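Local coordinates for protein transcriptional regulator, TetR family (Marinobacter aquaeolei, PDB 3NNR) that probably binds DNA as a TetR-family transcriptional regulator, through an N-terminal helix-turn-helix domain, at residues A[9-14]-A[54-59]; A[16-21]-A[47-52]; A[27-32]-A[37-42]. All coordinates share one frame; numbering follows the deposited sequence.

How the contacts relate
All three contacts lie in the N-terminal helical domain of the TetR fold. Contacts 1 and 2 both join helix 6-21 to helix 49-67, at neighbouring places: their centres are about 7 Å apart, and S14 OG of contact 1 packs on I52 CG2 of contact 2 at 3.6 Å. Contact 3, the predicted DNA-binding helix-turn-helix, is nested along the chain inside the loops closed by both others, its centre about 14 Å from that of contact 1 and about 11 Å from that of contact 2. I52 ties it to the core: its CD1 lies 3.9 Å from I31 CD1 and 4.0 Å from L42 CD2. Thus 27-32 and 37-42 rest on those two helices.

Contact 1: residues A[9-14]-A[54-59]; sequences KILLSS and YEIFQE
L11 and I56 form the apolar centre of this crossing, where the short helical segments 9-14 and 54-59 approach to 10.3 Å between axes at an angle of 85°. CD2 of L11 reaches CG1 of I56 at 3.9 Å. The CD1 methyl of I56 extends further, to lie 4.1 Å from CB of S14. So nearly perpendicular a crossing confines the interface to a few residues, and branched aliphatic side chains suit it because their methyls spread over several neighbours.

A second group of contacts is aliphatic against the stem of an acid. L11 crosses E55 at about a right angle, its CD2 lying 3.8 Å from CB of E55 while its CD1 touches OE2 at 3.6 Å. E55 can offer this stem because CG stands anti to the backbone N (chi1 -173°) and the chain beyond runs extended; its charge is met elsewhere, OE1 forming a salt bridge with R7. An alanine in place of L11 would probably open a gap between helix 9-14 and the surface made by I56 and the E55 stem, leaving that stem without its apolar cover.

A side-chain hydrogen bond lies within helix 9-14. S14 suits a buried position since its OG donates to I10 O at 2.7 Å, while its own N reaches the same oxygen from the opposite face of the carbonyl plane, so that one acceptor serves both groups. Joining the first helix to the long helix that leads out of the predicted DNA-binding domain is characteristic of the TetR fold.

Contact 2: residues A[16-21]-A[47-52]; sequences ELFNDK and RNKSDI
F18 and I52 have the closest CA atoms of the two segments, yet these are 10.8 Å apart, so the backbones stay well separated and long side chains must bridge them. The bridge lies within the predicted DNA-binding domain of the TetR fold, between the end of helix 6-21 and the first turn of helix 49-67.

F18 reaches over from helix 6-21. A phenylalanine suits the place, being long, rigid and apolar: its CZ meets CG of K49 at 3.8 Å, and its CE1 comes to 4.0 Å from CD of the same lysine. The two side chains slide past each other in opposite directions, K49 laying its methylene stem obliquely against the ring. The lysine chain bends at chi3 (67°), and its NZ goes on to a salt bridge with E23 and a hydrogen bond to I26 O, so a lysine suits the place, its methylenes packing on the ring while its charge is paired with E23. CG2 of I52 adds a lighter contact, 4.3 Å from CE2 of F18. F97 also meets the F18 ring.

N48 caps the start of helix 49-67, an asparagine having a short side chain with a carbonyl to offer: its OD1 accepts from D51 N at 3.1 Å, the donor nearly in line with the C=O (angle 162°).

Contact 3: residues A[27-32]-A[37-42]; sequences TTNHIA and ISPGNL
L42 drives one methyl into the side of helix 28-35: its CD1 lies 3.8 Å from CB of T28 and 4.1 Å from CB of A32, and it presses closely on T28 O. With CG anti to the backbone N (chi1 -157°) and the rest extended, the leucine carries CD1 across to helix 28-35. A32 is small enough to let the two backbones close in. Its CB sits 3.3 Å from I37 O, and its own carbonyl oxygen accepts from I37 N at 3.2 Å, the donor tilted 25° out of the carbonyl plane. On the solvent side, N29 crosses P39 at about a right angle, its OD1 lying 3.9 Å from the proline CB.

These contacts belong to the predicted DNA-binding helix-turn-helix motif, in which helix 39-45 would be the recognition helix. A proline suits its first turn, where no amide hydrogen is needed for an earlier carbonyl.

Further out, both helix starts are capped. S38 at the N-cap position accepts through OG from N41 N at 2.9 Å, which caps the first turn of helix 39-45, the helix that carries P39 and L42. T27 and H30 form a capping box: T27 N donates to H30 ND1 at 3.1 Å, and H30 N returns a weak bond to T27 OG1. Behind L42 and I31 lies I52 of helix 49-67, while I37 packs on I10 of helix 6-21.

Contact 1: residues A[9-14]-A[54-59]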
# COMPACT_ATOMS: atom_id res chain seq x y z
N LYS A 9 -20.64 -15.59 -17.01
CA LYS A 9 -19.79 -15.02 -18.04
C LYS A 9 -19.63 -13.53 -17.75
O LYS A 9 -18.49 -13.02 -17.78
CB LYS A 9 -20.35 -15.18 -19.46
CG LYS A 9 -20.28 -16.57 -20.08
CD LYS A 9 -20.83 -16.53 -21.54
CE LYS A 9 -20.80 -17.91 -22.22
NZ LYS A 9 -21.52 -17.93 -23.54
N ILE A 10 -20.74 -12.84 -17.46
CA ILE A 10 -20.69 -11.42 -17.18
C ILE A 10 -19.71 -11.12 -16.04
O ILE A 10 -18.93 -10.18 -16.16
CB ILE A 10 -22.09 -10.78 -16.86
CG1 ILE A 10 -23.03 -10.84 -18.07
CG2 ILE A 10 -21.92 -9.29 -16.46
CD1 ILE A 10 -24.47 -10.71 -17.69
N LEU A 11 -19.76 -11.89 -14.95
CA LEU A 11 -18.85 -11.69 -13.81
C LEU A 11 -17.40 -12.03 -14.22
O LEU A 11 -16.50 -11.30 -13.90
CB LEU A 11 -19.26 -12.53 -12.59
CG LEU A 11 -20.53 -12.17 -11.80
CD1 LEU A 11 -20.98 -13.36 -10.92
CD2 LEU A 11 -20.28 -10.92 -10.94
N LEU A 12 -17.21 -13.12 -14.96
CA LEU A 12 -15.87 -13.55 -15.39
C LEU A 12 -15.22 -12.52 -16.34
O LEU A 12 -14.04 -12.13 -16.16
CB LEU A 12 -15.94 -14.94 -16.06
CG LEU A 12 -14.74 -15.89 -15.91
CD1 LEU A 12 -14.81 -16.96 -17.02
CD2 LEU A 12 -13.34 -15.22 -15.88
N SER A 13 -15.98 -12.10 -17.34
CA SER A 13 -15.52 -11.12 -18.31
C SER A 13 -15.30 -9.73 -17.72
O SER A 13 -14.35 -9.05 -18.10
CB SER A 13 -16.46 -11.03 -19.51
OG SER A 13 -16.34 -12.18 -20.31
N SER A 14 -16.18 -9.31 -16.82
CA SER A 14 -16.00 -8.01 -16.16
C SER A 14 -14.70 -7.99 -15.38
O SER A 14 -13.93 -7.02 -15.50
CB SER A 14 -17.15 -7.70 -15.23
OG SER A 14 -18.30 -7.55 -16.00
N TYR A 54 -19.61 -5.51 -6.68
CA TYR A 54 -19.93 -6.05 -5.36
C TYR A 54 -19.92 -7.58 -5.38
O TYR A 54 -19.32 -8.23 -4.51
CB TYR A 54 -21.28 -5.56 -4.87
CG TYR A 54 -21.67 -6.01 -3.48
CD1 TYR A 54 -20.87 -5.70 -2.38
CD2 TYR A 54 -22.90 -6.64 -3.22
CE1 TYR A 54 -21.23 -6.07 -1.08
CE2 TYR A 54 -23.29 -7.00 -1.88
CZ TYR A 54 -22.44 -6.70 -0.83
OH TYR A 54 -22.75 -7.05 0.45
N GLU A 55 -20.57 -8.15 -6.38
CA GLU A 55 -20.62 -9.61 -6.50
C GLU A 55 -19.25 -10.23 -6.79
O GLU A 55 -18.94 -11.28 -6.25
CB GLU A 55 -21.66 -10.06 -7.51
CG GLU A 55 -21.83 -11.63 -7.48
CD GLU A 55 -23.19 -12.13 -7.86
OE1 GLU A 55 -24.13 -11.29 -7.84
OE2 GLU A 55 -23.32 -13.36 -8.13
N ILE A 56 -18.42 -9.57 -7.59
CA ILE A 56 -17.05 -10.02 -7.79
C ILE A 56 -16.31 -10.02 -6.44
O ILE A 56 -15.65 -11.01 -6.10
CB ILE A 56 -16.29 -9.14 -8.78
CG1 ILE A 56 -16.83 -9.31 -10.21
CG2 ILE A 56 -14.81 -9.47 -8.73
CD1 ILE A 56 -16.23 -8.28 -11.26
N PHE A 57 -16.43 -8.93 -5.69
CA PHE A 57 -15.83 -8.87 -4.35
C PHE A 57 -16.32 -10.00 -3.44
O PHE A 57 -15.52 -10.63 -2.73
CB PHE A 57 -16.10 -7.54 -3.65
CG PHE A 57 -15.79 -7.58 -2.19
CD1 PHE A 57 -14.46 -7.53 -1.77
CD2 PHE A 57 -16.78 -7.74 -1.26
CE1 PHE A 57 -14.15 -7.62 -0.44
CE2 PHE A 57 -16.46 -7.84 0.08
CZ PHE A 57 -15.14 -7.77 0.49
N GLN A 58 -17.62 -10.26 -3.45
CA GLN A 58 -18.18 -11.35 -2.66
C GLN A 58 -17.57 -12.71 -2.99
O GLN A 58 -17.54 -13.57 -2.10
CB GLN A 58 -19.70 -11.42 -2.78
CG GLN A 58 -20.41 -10.32 -2.04
CD GLN A 58 -21.93 -10.37 -2.20
OE1 GLN A 58 -22.47 -10.63 -3.29
NE2 GLN A 58 -22.62 -10.08 -1.12
N GLU A 59 -17.13 -12.92 -4.25
CA GLU A 59 -16.45 -14.17 -4.64
C GLU A 59 -15.02 -14.17 -4.08
O GLU A 59 -14.57 -15.21 -3.65
CB GLU A 59 -16.40 -14.42 -6.16
CG GLU A 59 -17.74 -14.47 -6.97
CD GLU A 59 -18.75 -15.55 -6.53
OE1 GLU A 59 -18.31 -16.64 -6.04
OE2 GLU A 59 -19.98 -15.32 -6.69

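Contact 2: residues A[16-21]-A[47-52]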
# COMPACT_ATOMS: atom_id res chain seq x y z
N GLU A 16 -11.98 -9.72 -16.00
CA GLU A 16 -10.90 -9.70 -17.02
C GLU A 16 -10.66 -8.29 -17.54
O GLU A 16 -9.52 -7.83 -17.64
CB GLU A 16 -11.22 -10.62 -18.23
CG GLU A 16 -10.09 -10.76 -19.28
CD GLU A 16 -10.57 -11.24 -20.65
OE1 GLU A 16 -11.55 -12.01 -20.73
OE2 GLU A 16 -9.94 -10.84 -21.66
N LEU A 17 -11.76 -7.61 -17.91
CA LEU A 17 -11.69 -6.23 -18.44
C LEU A 17 -11.22 -5.26 -17.34
O LEU A 17 -10.33 -4.47 -17.58
CB LEU A 17 -13.02 -5.81 -19.06
CG LEU A 17 -13.44 -6.51 -20.36
CD1 LEU A 17 -14.88 -6.26 -20.61
CD2 LEU A 17 -12.60 -6.09 -21.59
N PHE A 18 -11.76 -5.38 -16.11
CA PHE A 18 -11.30 -4.53 -15.01
C PHE A 18 -9.80 -4.71 -14.72
O PHE A 18 -9.12 -3.73 -14.59
CB PHE A 18 -12.11 -4.71 -13.70
CG PHE A 18 -13.60 -4.39 -13.80
CD1 PHE A 18 -14.14 -3.52 -14.77
CD2 PHE A 18 -14.47 -4.91 -12.84
CE1 PHE A 18 -15.54 -3.26 -14.81
CE2 PHE A 18 -15.86 -4.64 -12.87
CZ PHE A 18 -16.38 -3.81 -13.86
N ASN A 19 -9.32 -5.95 -14.63
CA ASN A 19 -7.91 -6.26 -14.36
C ASN A 19 -6.98 -5.77 -15.47
O ASN A 19 -5.91 -5.21 -15.19
CB ASN A 19 -7.68 -7.79 -14.22
CG ASN A 19 -8.16 -8.40 -12.89
OD1 ASN A 19 -8.48 -7.73 -11.91
ND2 ASN A 19 -8.15 -9.72 -12.86
N ASP A 20 -7.41 -5.94 -16.72
CA ASP A 20 -6.61 -5.60 -17.88
C ASP A 20 -6.63 -4.11 -18.22
O ASP A 20 -5.57 -3.53 -18.47
CB ASP A 20 -7.07 -6.44 -19.09
CG ASP A 20 -6.11 -6.33 -20.29
OD1 ASP A 20 -4.91 -6.65 -20.13
OD2 ASP A 20 -6.58 -5.95 -21.40
N LYS A 21 -7.82 -3.49 -18.28
CA LYS A 21 -7.96 -2.06 -18.66
C LYS A 21 -8.16 -1.07 -17.49
O LYS A 21 -7.99 0.12 -17.67
CB LYS A 21 -9.13 -1.87 -19.63
CG LYS A 21 -9.15 -2.71 -20.91
CD LYS A 21 -8.08 -2.35 -21.88
CE LYS A 21 -8.28 -3.11 -23.21
NZ LYS A 21 -7.07 -3.02 -24.11
N ARG A 47 -28.21 -4.26 -12.67
CA ARG A 47 -28.71 -2.87 -12.81
C ARG A 47 -27.63 -1.82 -13.07
O ARG A 47 -27.92 -0.81 -13.68
CB ARG A 47 -29.56 -2.46 -11.58
N ASN A 48 -26.40 -2.06 -12.63
CA ASN A 48 -25.27 -1.09 -12.84
C ASN A 48 -23.92 -1.73 -12.55
O ASN A 48 -23.89 -2.81 -11.96
CB ASN A 48 -25.46 0.16 -11.97
CG ASN A 48 -25.64 -0.17 -10.47
OD1 ASN A 48 -24.80 -0.84 -9.84
ND2 ASN A 48 -26.75 0.29 -9.90
N LYS A 49 -22.84 -1.04 -12.89
CA LYS A 49 -21.46 -1.53 -12.68
C LYS A 49 -21.15 -1.83 -11.20
O LYS A 49 -20.45 -2.78 -10.92
CB LYS A 49 -20.43 -0.55 -13.29
CG LYS A 49 -18.99 -1.05 -13.28
CD LYS A 49 -17.99 -0.19 -14.14
CE LYS A 49 -17.77 1.21 -13.58
NZ LYS A 49 -16.52 1.88 -14.09
N SER A 50 -21.67 -1.05 -10.26
CA SER A 50 -21.42 -1.30 -8.82
C SER A 50 -21.90 -2.66 -8.34
O SER A 50 -21.31 -3.24 -7.43
CB SER A 50 -22.09 -0.25 -7.93
OG SER A 50 -21.57 1.03 -8.20
N ASP A 51 -23.00 -3.13 -8.93
CA ASP A 51 -23.56 -4.43 -8.59
C ASP A 51 -22.68 -5.54 -9.11
O ASP A 51 -22.54 -6.54 -8.44
CB ASP A 51 -25.00 -4.58 -9.08
CG ASP A 51 -25.99 -3.72 -8.29
OD1 ASP A 51 -25.63 -3.12 -7.25
OD2 ASP A 51 -27.18 -3.70 -8.69
N ILE A 52 -22.04 -5.32 -10.26
CA ILE A 52 -21.08 -6.28 -10.81
C ILE A 52 -19.92 -6.37 -9.85
O ILE A 52 -19.59 -7.45 -9.37
CB ILE A 52 -20.58 -5.93 -12.25
CG1 ILE A 52 -21.76 -5.98 -13.25
CG2 ILE A 52 -19.54 -6.94 -12.72
CD1 ILE A 52 -21.40 -5.56 -14.72

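Contact 3: residues A[27-32]-A[37-42]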
# COMPACT_ATOMS: atom_id res chain seq x y z
N THR A 27 -17.05 0.38 -18.79
CA THR A 27 -18.49 0.65 -18.58
C THR A 27 -19.29 -0.62 -18.89
O THR A 27 -18.80 -1.58 -19.51
CB THR A 27 -18.99 1.77 -19.55
OG1 THR A 27 -18.90 1.32 -20.91
CG2 THR A 27 -18.13 3.03 -19.38
N THR A 28 -20.54 -0.61 -18.47
CA THR A 28 -21.43 -1.72 -18.75
C THR A 28 -21.58 -1.95 -20.27
O THR A 28 -21.64 -3.11 -20.70
CB THR A 28 -22.78 -1.56 -18.05
OG1 THR A 28 -23.26 -0.24 -18.22
CG2 THR A 28 -22.66 -1.84 -16.54
N ASN A 29 -21.57 -0.88 -21.08
CA ASN A 29 -21.65 -1.02 -22.54
C ASN A 29 -20.46 -1.78 -23.11
O ASN A 29 -20.64 -2.58 -24.02
CB ASN A 29 -21.85 0.32 -23.25
CG ASN A 29 -23.25 0.90 -23.02
OD1 ASN A 29 -24.27 0.18 -22.93
ND2 ASN A 29 -23.31 2.21 -22.93
N HIS A 30 -19.26 -1.54 -22.56
CA HIS A 30 -18.06 -2.27 -22.98
C HIS A 30 -18.22 -3.75 -22.66
O HIS A 30 -17.91 -4.60 -23.51
CB HIS A 30 -16.76 -1.82 -22.28
CG HIS A 30 -16.29 -0.44 -22.64
ND1 HIS A 30 -16.50 0.66 -21.83
CD2 HIS A 30 -15.55 0.00 -23.68
CE1 HIS A 30 -15.94 1.72 -22.38
NE2 HIS A 30 -15.36 1.35 -23.50
N ILE A 31 -18.74 -4.05 -21.47
CA ILE A 31 -18.89 -5.42 -21.02
C ILE A 31 -19.93 -6.15 -21.93
O ILE A 31 -19.67 -7.23 -22.42
CB ILE A 31 -19.24 -5.49 -19.52
CG1 ILE A 31 -18.15 -4.84 -18.65
CG2 ILE A 31 -19.41 -6.97 -19.09
CD1 ILE A 31 -18.67 -4.43 -17.26
N ALA A 32 -21.06 -5.51 -22.20
CA ALA A 32 -22.05 -6.06 -23.13
C ALA A 32 -21.43 -6.31 -24.51
O ALA A 32 -21.63 -7.38 -25.08
CB ALA A 32 -23.27 -5.14 -23.25
N ILE A 37 -23.75 -9.50 -26.05
CA ILE A 37 -25.10 -9.51 -25.48
C ILE A 37 -25.55 -8.06 -25.50
O ILE A 37 -24.74 -7.17 -25.38
CB ILE A 37 -25.19 -10.11 -24.03
CG1 ILE A 37 -24.40 -9.31 -22.98
CG2 ILE A 37 -24.72 -11.55 -24.05
CD1 ILE A 37 -24.77 -9.68 -21.53
N SER A 38 -26.85 -7.82 -25.67
CA SER A 38 -27.34 -6.44 -25.71
C SER A 38 -27.16 -5.75 -24.34
O SER A 38 -26.97 -6.43 -23.33
CB SER A 38 -28.82 -6.42 -26.06
OG SER A 38 -29.56 -6.99 -25.00
N PRO A 39 -27.19 -4.40 -24.32
CA PRO A 39 -27.18 -3.68 -23.03
C PRO A 39 -28.35 -4.15 -22.13
O PRO A 39 -28.18 -4.37 -20.91
CB PRO A 39 -27.35 -2.21 -23.45
CG PRO A 39 -26.80 -2.15 -24.85
CD PRO A 39 -26.99 -3.48 -25.47
N GLY A 40 -29.52 -4.30 -22.73
CA GLY A 40 -30.68 -4.82 -22.02
C GLY A 40 -30.49 -6.19 -21.39
O GLY A 40 -31.00 -6.44 -20.32
N ASN A 41 -29.75 -7.07 -22.07
CA ASN A 41 -29.46 -8.42 -21.57
C ASN A 41 -28.61 -8.31 -20.31
O ASN A 41 -28.90 -8.99 -19.35
CB ASN A 41 -28.79 -9.27 -22.65
CG ASN A 41 -28.74 -10.78 -22.33
OD1 ASN A 41 -28.85 -11.21 -21.18
ND2 ASN A 41 -28.57 -11.59 -23.39
N LEU A 42 -27.60 -7.44 -20.34
CA LEU A 42 -26.74 -7.20 -19.18
C LEU A 42 -27.54 -6.56 -18.04
O LEU A 42 -27.37 -6.95 -16.88
CB LEU A 42 -25.57 -6.24 -19.54
CG LEU A 42 -24.30 -6.29 -18.69
CD1 LEU A 42 -23.37 -5.19 -19.13
CD2 LEU A 42 -24.50 -6.14 -17.22